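Local coordinates for surface presentation of antigens protein SpaS (Shigella flexneri, PDB 2VT1) that is required for secretion of the Ipa invasion proteins and their surface presentation, as a member of the type III secretion exporter family, at residues I4-Y9 against R51-T56; P16-S21 against E66-V71. One frame throughout, in Å; residues are numbered along the deposited sequence.

Along the chain of this C-terminal cytoplasmic part the segments alternate: 4-9, 16-21, 51-56, then 66-71, so the connections cross along the chain. The contact centres lie 10 Å apart. Contact 1 lays helix 47-56 over strand 4-9; contact 2 brings the start of helix 68-80 against the residues leading into strand 19-25. These two strands are antiparallel neighbours in one sheet, where Tyr9 N lies 2.8 Å from Phe19 O, probably a hydrogen bond. On the helix side, Lys52 NZ and Glu70 OE1 form a 2.9 Å salt bridge from one contact to the other. The two contacts thus place helices 47-56 and 68-80 on the same sheet, while helix 26-38 packs on Ala5 of strand 4-9.

Contact 1: I4-Y9 against R51-T56; sequences IAIGIY and RKLYKT
Ile4 pushes its CD1 methyl into the shallow groove between Arg51 and Tyr54, one turn apart on the helix, resting 4.0 Å from Arg51 CA and 4.1 Å from Tyr54 CB. Its CG1 stands anti to the carbonyl carbon (chi1 -64°), and the extended CG1-CD1 arm carries the methyl forward to the helix. The Ile4 and Tyr54 side chains cross at roughly a right angle, with the methyl placed obliquely to the phenol ring.

Ile6 is the second bump, and it forks. CD1 sits 4.1 Å from Tyr54 N, close to the helix backbone, while the CG2 branch meets Leu53 CD1 at 4.2 Å. Tyr54 and Leu53 therefore form the two walls that Ile6 enters between.

This is a helix laid across a beta-sheet: segment axes 8.8 Å apart, directions at 83°. Alternation along the strand sends Ile4, Ile6 and Ile8 to this face, while Ala5 packs on helix 26-38. Ile8 reaches only the margin, its CD1 4.5 Å from Leu53 CD1, and finds Val71 and Ile75 of helix 68-80 instead. At the strand's outer edge, Ile6, Gly7 and Ile8 pair antiparallel with a strand of another chain, so the sheet continues past this chain; the partner is probably the N-terminal piece left by autocleavage, as in FlhB and YscU. At the other margin Arg51 lends its CG to Ile4 CD1 at 4.3 Å.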
ATOM      1  N   ILE B   4      -5.552   4.388  -7.807  1.00 19.95           N
ATOM      2  CA  ILE B   4      -5.011   4.560  -6.455  1.00 20.10           C
ATOM      3  C   ILE B   4      -4.009   3.425  -6.122  1.00 19.72           C
ATOM      4  O   ILE B   4      -4.222   2.264  -6.463  1.00 20.29           O
ATOM      5  CB  ILE B   4      -6.140   4.560  -5.392  1.00 19.32           C
ATOM      6  CG1 ILE B   4      -7.083   5.751  -5.577  1.00 19.83           C
ATOM      7  CG2 ILE B   4      -5.553   4.581  -3.992  1.00 21.37           C
ATOM      8  CD1 ILE B   4      -8.404   5.597  -4.848  1.00 13.31           C
ATOM      9  N   ALA B   5      -2.908   3.777  -5.474  1.00 18.55           N
ATOM     10  CA  ALA B   5      -1.965   2.790  -4.964  1.00 18.94           C
ATOM     11  C   ALA B   5      -1.624   3.163  -3.526  1.00 17.78           C
ATOM     12  O   ALA B   5      -1.211   4.286  -3.262  1.00 18.57           O
ATOM     13  CB  ALA B   5      -0.711   2.765  -5.817  1.00 18.99           C
ATOM     14  N   ILE B   6      -1.826   2.230  -2.602  1.00 16.64           N
ATOM     15  CA  ILE B   6      -1.467   2.450  -1.195  1.00 15.96           C
ATOM     16  C   ILE B   6      -0.504   1.340  -0.786  1.00 16.24           C
ATOM     17  O   ILE B   6      -0.807   0.130  -0.869  1.00 15.08           O
ATOM     18  CB  ILE B   6      -2.702   2.460  -0.229  1.00 16.61           C
ATOM     19  CG1 ILE B   6      -3.908   3.213  -0.826  1.00 14.69           C
ATOM     20  CG2 ILE B   6      -2.301   2.993   1.168  1.00 14.88           C
ATOM     21  CD1 ILE B   6      -3.900   4.757  -0.736  1.00 14.98           C
ATOM     22  N   GLY B   7       0.680   1.762  -0.376  1.00 15.73           N
ATOM     23  CA  GLY B   7       1.686   0.854   0.082  1.00 15.78           C
ATOM     24  C   GLY B   7       1.431   0.564   1.543  1.00 14.75           C
ATOM     25  O   GLY B   7       1.070   1.462   2.297  1.00 15.15           O
ATOM     26  N   ILE B   8       1.610  -0.692   1.936  1.00 15.54           N
ATOM     27  CA  ILE B   8       1.383  -1.112   3.319  1.00 15.88           C
ATOM     28  C   ILE B   8       2.578  -1.873   3.890  1.00 17.69           C
ATOM     29  O   ILE B   8       3.053  -2.859   3.333  1.00 17.37           O
ATOM     30  CB  ILE B   8       0.125  -1.984   3.465  1.00 16.19           C
ATOM     31  CG1 ILE B   8      -1.101  -1.272   2.911  1.00 17.82           C
ATOM     32  CG2 ILE B   8      -0.103  -2.337   4.925  1.00 15.23           C
ATOM     33  CD1 ILE B   8      -1.596  -0.158   3.753  1.00 15.28           C
ATOM     34  N   TYR B   9       3.057  -1.384   5.024  1.00 20.77           N
ATOM     35  CA  TYR B   9       4.124  -2.016   5.766  1.00 20.73           C
ATOM     36  C   TYR B   9       3.547  -2.595   7.056  1.00 20.10           C
ATOM     37  O   TYR B   9       2.487  -2.171   7.485  1.00 18.40           O
ATOM     38  CB  TYR B   9       5.150  -0.942   6.091  1.00 21.16           C
ATOM     39  CG  TYR B   9       6.226  -1.419   7.002  1.00 23.51           C
ATOM     40  CD1 TYR B   9       7.203  -2.287   6.547  1.00 26.84           C
ATOM     41  CD2 TYR B   9       6.274  -1.002   8.317  1.00 27.19           C
ATOM     42  CE1 TYR B   9       8.203  -2.737   7.383  1.00 30.01           C
ATOM     43  CE2 TYR B   9       7.268  -1.449   9.162  1.00 30.41           C
ATOM     44  CZ  TYR B   9       8.230  -2.316   8.689  1.00 28.65           C
ATOM     45  OH  TYR B   9       9.224  -2.758   9.528  1.00 35.94           O
ATOM     46  N   ARG B  51      -9.975   3.307  -1.845  1.00 16.37           N
ATOM     47  CA  ARG B  51     -10.692   4.579  -1.745  1.00 16.95           C
ATOM     48  C   ARG B  51     -10.759   5.148  -0.339  1.00 16.42           C
ATOM     49  O   ARG B  51     -10.527   6.333  -0.108  1.00 14.76           O
ATOM     50  CB  ARG B  51     -12.132   4.385  -2.212  1.00 19.67           C
ATOM     51  CG  ARG B  51     -12.417   4.647  -3.687  1.00 27.63           C
ATOM     52  CD  ARG B  51     -13.927   4.931  -3.867  1.00 36.40           C
ATOM     53  NE  ARG B  51     -14.465   4.497  -5.160  1.00 45.36           N
ATOM     54  CZ  ARG B  51     -15.152   3.366  -5.361  1.00 49.58           C
ATOM     55  NH1 ARG B  51     -15.601   3.055  -6.579  1.00 49.70           N
ATOM     56  NH2 ARG B  51     -15.395   2.535  -4.350  1.00 50.82           N
ATOM     57  N   LYS B  52     -11.153   4.289   0.591  1.00 16.10           N
ATOM     58  CA  LYS B  52     -11.248   4.620   1.996  1.00 15.88           C
ATOM     59  C   LYS B  52      -9.961   5.247   2.507  1.00 14.85           C
ATOM     60  O   LYS B  52      -9.964   6.324   3.104  1.00 15.58           O
ATOM     61  CB  LYS B  52     -11.486   3.314   2.737  1.00 16.09           C
ATOM     62  CG  LYS B  52     -12.402   3.343   3.899  1.00 20.74           C
ATOM     63  CD  LYS B  52     -13.172   2.004   3.909  1.00 25.58           C
ATOM     64  CE  LYS B  52     -13.572   1.561   5.296  1.00 30.00           C
ATOM     65  NZ  LYS B  52     -14.587   0.463   5.220  1.00 33.40           N
ATOM     66  N   LEU B  53      -8.858   4.543   2.297  1.00 14.89           N
ATOM     67  CA  LEU B  53      -7.574   4.957   2.848  1.00 16.35           C
ATOM     68  C   LEU B  53      -7.132   6.237   2.178  1.00 16.30           C
ATOM     69  O   LEU B  53      -6.607   7.138   2.822  1.00 15.25           O
ATOM     70  CB  LEU B  53      -6.521   3.852   2.668  1.00 17.03           C
ATOM     71  CG  LEU B  53      -6.806   2.523   3.374  1.00 16.62           C
ATOM     72  CD1 LEU B  53      -5.751   1.464   3.020  1.00 15.89           C
ATOM     73  CD2 LEU B  53      -6.893   2.723   4.893  1.00 18.24           C
ATOM     74  N   TYR B  54      -7.363   6.330   0.878  1.00 17.70           N
ATOM     75  CA  TYR B  54      -7.011   7.537   0.154  1.00 18.56           C
ATOM     76  C   TYR B  54      -7.783   8.752   0.676  1.00 20.35           C
ATOM     77  O   TYR B  54      -7.228   9.865   0.749  1.00 18.60           O
ATOM     78  CB  TYR B  54      -7.277   7.359  -1.338  1.00 19.90           C
ATOM     79  CG  TYR B  54      -7.071   8.638  -2.109  1.00 20.13           C
ATOM     80  CD1 TYR B  54      -8.143   9.332  -2.629  1.00 22.93           C
ATOM     81  CD2 TYR B  54      -5.805   9.167  -2.271  1.00 18.98           C
ATOM     82  CE1 TYR B  54      -7.958  10.507  -3.311  1.00 24.67           C
ATOM     83  CE2 TYR B  54      -5.613  10.325  -2.954  1.00 22.65           C
ATOM     84  CZ  TYR B  54      -6.691  10.996  -3.467  1.00 25.41           C
ATOM     85  OH  TYR B  54      -6.498  12.172  -4.146  1.00 33.74           O
ATOM     86  N   LYS B  55      -9.056   8.542   1.041  1.00 20.79           N
ATOM     87  CA  LYS B  55      -9.923   9.638   1.487  1.00 21.75           C
ATOM     88  C   LYS B  55      -9.702  10.008   2.958  1.00 21.49           C
ATOM     89  O   LYS B  55     -10.128  11.088   3.388  1.00 23.19           O
ATOM     90  CB  LYS B  55     -11.411   9.306   1.283  1.00 22.43           C
ATOM     91  CG  LYS B  55     -11.876   9.126  -0.169  1.00 25.98           C
ATOM     92  CD  LYS B  55     -11.624  10.349  -1.052  1.00 34.20           C
ATOM     93  CE  LYS B  55     -12.599  11.511  -0.791  1.00 39.70           C
ATOM     94  NZ  LYS B  55     -12.267  12.784  -1.540  1.00 41.67           N
ATOM     95  N   THR B  56      -9.041   9.134   3.728  1.00 21.36           N
ATOM     96  CA  THR B  56      -8.906   9.334   5.180  1.00 21.34           C
ATOM     97  C   THR B  56      -7.476   9.501   5.716  1.00 21.90           C
ATOM     98  O   THR B  56      -7.308   9.915   6.862  1.00 23.52           O
ATOM     99  CB  THR B  56      -9.538   8.172   6.001  1.00 20.33           C
ATOM    100  OG1 THR B  56      -8.991   6.923   5.571  1.00 19.92           O
ATOM    101  CG2 THR B  56     -11.047   8.145   5.851  1.00 22.31           C
TER

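Contact 2: P16-S21 against E66-V71; sequences PAPFIS and EHLDEV
Pro18 and Leu68 meet where the 16-18 segment, which leads into strand 19-25 of the antiparallel sheet, packs against the first turn of helix 68-80. The dense half of the contact centres on Pro18, whose pyrrolidine ring is wedged between two helix side chains one turn apart. Its CG lies 3.6 Å from Val71 CG1, with CB nearly as close at 3.7 Å, as the two side chains slide past each other in opposite directions. Its CD meets Leu68 CD2, also at 3.6 Å, but there the side chains cross at about a right angle. Leu68 holds CG anti to its own backbone N (chi1 -160°), and that torsion, with the extended chi2 of 179°, brings its branched end across to Pro18. Both Pro18 and Val71 are buried; Ile8 of strand 4-9, Phe10 and Val63 add to the packing on the proline, Leu49 to that on the valine.

Toward solvent the fit slackens. Ala17 meets Leu68 chiefly through its backbone, with CA 3.8 Å from Leu68 CG and the CB methyl 4.0 Å from the same atom. Pro16 is exposed, and its CB, the nearest ring atom, is 5.0 Å from Leu68 CD1. What Pro16 does offer is backbone: its carbonyl O lies 3.5 Å from the Leu68 CD2 methyl.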
ATOM      1  N   PRO B  16       0.328  -2.428  16.590  1.00 32.46           N
ATOM      2  CA  PRO B  16      -0.577  -3.447  16.061  1.00 31.32           C
ATOM      3  C   PRO B  16      -1.273  -2.989  14.784  1.00 29.52           C
ATOM      4  O   PRO B  16      -1.947  -3.775  14.128  1.00 30.84           O
ATOM      5  CB  PRO B  16      -1.581  -3.653  17.201  1.00 31.42           C
ATOM      6  CG  PRO B  16      -1.600  -2.358  17.934  1.00 32.04           C
ATOM      7  CD  PRO B  16      -0.236  -1.728  17.760  1.00 31.93           C
ATOM      8  N   ALA B  17      -1.087  -1.725  14.431  1.00 28.15           N
ATOM      9  CA  ALA B  17      -1.662  -1.176  13.216  1.00 26.15           C
ATOM     10  C   ALA B  17      -0.653  -1.207  12.079  1.00 24.56           C
ATOM     11  O   ALA B  17       0.531  -0.935  12.302  1.00 23.81           O
ATOM     12  CB  ALA B  17      -2.114   0.246  13.458  1.00 26.02           C
ATOM     13  N   PRO B  18      -1.121  -1.538  10.858  1.00 22.74           N
ATOM     14  CA  PRO B  18      -0.320  -1.420   9.627  1.00 22.68           C
ATOM     15  C   PRO B  18       0.092   0.025   9.363  1.00 20.69           C
ATOM     16  O   PRO B  18      -0.490   0.924   9.919  1.00 21.32           O
ATOM     17  CB  PRO B  18      -1.273  -1.926   8.526  1.00 22.40           C
ATOM     18  CG  PRO B  18      -2.271  -2.791   9.246  1.00 22.84           C
ATOM     19  CD  PRO B  18      -2.440  -2.143  10.605  1.00 23.22           C
ATOM     20  N   PHE B  19       1.076   0.241   8.507  1.00 20.86           N
ATOM     21  CA  PHE B  19       1.629   1.572   8.278  1.00 21.25           C
ATOM     22  C   PHE B  19       1.604   1.872   6.781  1.00 20.52           C
ATOM     23  O   PHE B  19       2.032   1.052   5.979  1.00 20.59           O
ATOM     24  CB  PHE B  19       3.063   1.611   8.818  1.00 22.28           C
ATOM     25  CG  PHE B  19       3.844   2.856   8.463  1.00 22.60           C
ATOM     26  CD1 PHE B  19       3.974   3.887   9.368  1.00 21.21           C
ATOM     27  CD2 PHE B  19       4.489   2.962   7.254  1.00 21.37           C
ATOM     28  CE1 PHE B  19       4.705   5.013   9.067  1.00 25.71           C
ATOM     29  CE2 PHE B  19       5.226   4.099   6.940  1.00 25.17           C
ATOM     30  CZ  PHE B  19       5.343   5.116   7.850  1.00 24.36           C
ATOM     31  N   ILE B  20       1.061   3.030   6.414  1.00 20.20           N
ATOM     32  CA  ILE B  20       0.995   3.460   5.012  1.00 19.62           C
ATOM     33  C   ILE B  20       2.311   4.103   4.561  1.00 20.58           C
ATOM     34  O   ILE B  20       2.671   5.173   5.041  1.00 18.50           O
ATOM     35  CB  ILE B  20      -0.158   4.465   4.779  1.00 19.11           C
ATOM     36  CG1 ILE B  20      -1.517   3.774   4.981  1.00 20.06           C
ATOM     37  CG2 ILE B  20      -0.027   5.105   3.364  1.00 14.26           C
ATOM     38  CD1 ILE B  20      -2.698   4.720   5.084  1.00 20.41           C
ATOM     39  N   SER B  21       2.997   3.438   3.634  1.00 21.71           N
ATOM     40  CA  SER B  21       4.309   3.852   3.119  1.00 23.50           C
ATOM     41  C   SER B  21       4.260   4.692   1.833  1.00 24.05           C
ATOM     42  O   SER B  21       5.259   5.286   1.432  1.00 27.86           O
ATOM     43  CB  SER B  21       5.137   2.612   2.817  1.00 23.62           C
ATOM     44  OG  SER B  21       4.416   1.719   1.980  1.00 27.18           O
ATOM     45  N   GLU B  66     -10.047   2.435  13.215  1.00 30.49           N
ATOM     46  CA  GLU B  66     -11.275   2.125  12.498  1.00 30.05           C
ATOM     47  C   GLU B  66     -11.055   1.176  11.311  1.00 29.05           C
ATOM     48  O   GLU B  66     -11.924   0.374  10.996  1.00 26.02           O
ATOM     49  CB  GLU B  66     -11.942   3.428  12.028  1.00 30.77           C
ATOM     50  N   HIS B  67      -9.895   1.264  10.658  1.00 28.99           N
ATOM     51  CA  HIS B  67      -9.668   0.533   9.398  1.00 27.76           C
ATOM     52  C   HIS B  67      -8.595  -0.529   9.546  1.00 26.20           C
ATOM     53  O   HIS B  67      -8.278  -1.233   8.599  1.00 24.87           O
ATOM     54  CB  HIS B  67      -9.272   1.488   8.273  1.00 27.59           C
ATOM     55  CG  HIS B  67     -10.177   2.668   8.140  1.00 31.48           C
ATOM     56  ND1 HIS B  67      -9.727   3.966   8.252  1.00 36.07           N
ATOM     57  CD2 HIS B  67     -11.513   2.752   7.927  1.00 34.79           C
ATOM     58  CE1 HIS B  67     -10.743   4.799   8.104  1.00 32.75           C
ATOM     59  NE2 HIS B  67     -11.837   4.088   7.905  1.00 33.15           N
ATOM     60  N   LEU B  68      -8.061  -0.638  10.749  1.00 23.90           N
ATOM     61  CA  LEU B  68      -6.974  -1.544  11.051  1.00 24.59           C
ATOM     62  C   LEU B  68      -7.213  -3.010  10.621  1.00 23.98           C
ATOM     63  O   LEU B  68      -6.384  -3.615   9.940  1.00 24.00           O
ATOM     64  CB  LEU B  68      -6.746  -1.475  12.553  1.00 24.98           C
ATOM     65  CG  LEU B  68      -5.417  -1.935  13.127  1.00 28.10           C
ATOM     66  CD1 LEU B  68      -5.456  -1.745  14.639  1.00 29.65           C
ATOM     67  CD2 LEU B  68      -5.117  -3.383  12.753  1.00 28.58           C
ATOM     68  N   ASP B  69      -8.326  -3.584  11.051  1.00 23.83           N
ATOM     69  CA  ASP B  69      -8.652  -4.989  10.759  1.00 23.86           C
ATOM     70  C   ASP B  69      -8.929  -5.245   9.274  1.00 20.59           C
ATOM     71  O   ASP B  69      -8.621  -6.299   8.749  1.00 20.80           O
ATOM     72  CB  ASP B  69      -9.893  -5.412  11.559  1.00 25.66           C
ATOM     73  CG  ASP B  69      -9.554  -6.201  12.813  1.00 31.41           C
ATOM     74  OD1 ASP B  69      -9.969  -5.764  13.911  1.00 39.01           O
ATOM     75  OD2 ASP B  69      -8.876  -7.254  12.712  1.00 33.15           O
ATOM     76  N   GLU B  70      -9.544  -4.288   8.602  1.00 20.81           N
ATOM     77  CA  GLU B  70      -9.812  -4.416   7.165  1.00 20.66           C
ATOM     78  C   GLU B  70      -8.505  -4.487   6.383  1.00 19.70           C
ATOM     79  O   GLU B  70      -8.438  -5.135   5.341  1.00 19.09           O
ATOM     80  CB  GLU B  70     -10.658  -3.240   6.668  1.00 21.19           C
ATOM     81  CG  GLU B  70     -11.103  -3.372   5.218  1.00 25.65           C
ATOM     82  CD  GLU B  70     -12.095  -2.299   4.791  1.00 29.68           C
ATOM     83  OE1 GLU B  70     -12.464  -1.443   5.631  1.00 31.28           O
ATOM     84  OE2 GLU B  70     -12.507  -2.319   3.608  1.00 30.83           O
ATOM     85  N   VAL B  71      -7.467  -3.814   6.889  1.00 18.72           N
ATOM     86  CA  VAL B  71      -6.162  -3.827   6.235  1.00 18.06           C
ATOM     87  C   VAL B  71      -5.397  -5.074   6.636  1.00 16.80           C
ATOM     88  O   VAL B  71      -4.793  -5.742   5.817  1.00 16.07           O
ATOM     89  CB  VAL B  71      -5.336  -2.563   6.573  1.00 17.78           C
ATOM     90  CG1 VAL B  71      -3.931  -2.697   6.027  1.00 17.87           C
ATOM     91  CG2 VAL B  71      -6.008  -1.321   5.984  1.00 17.54           C
TER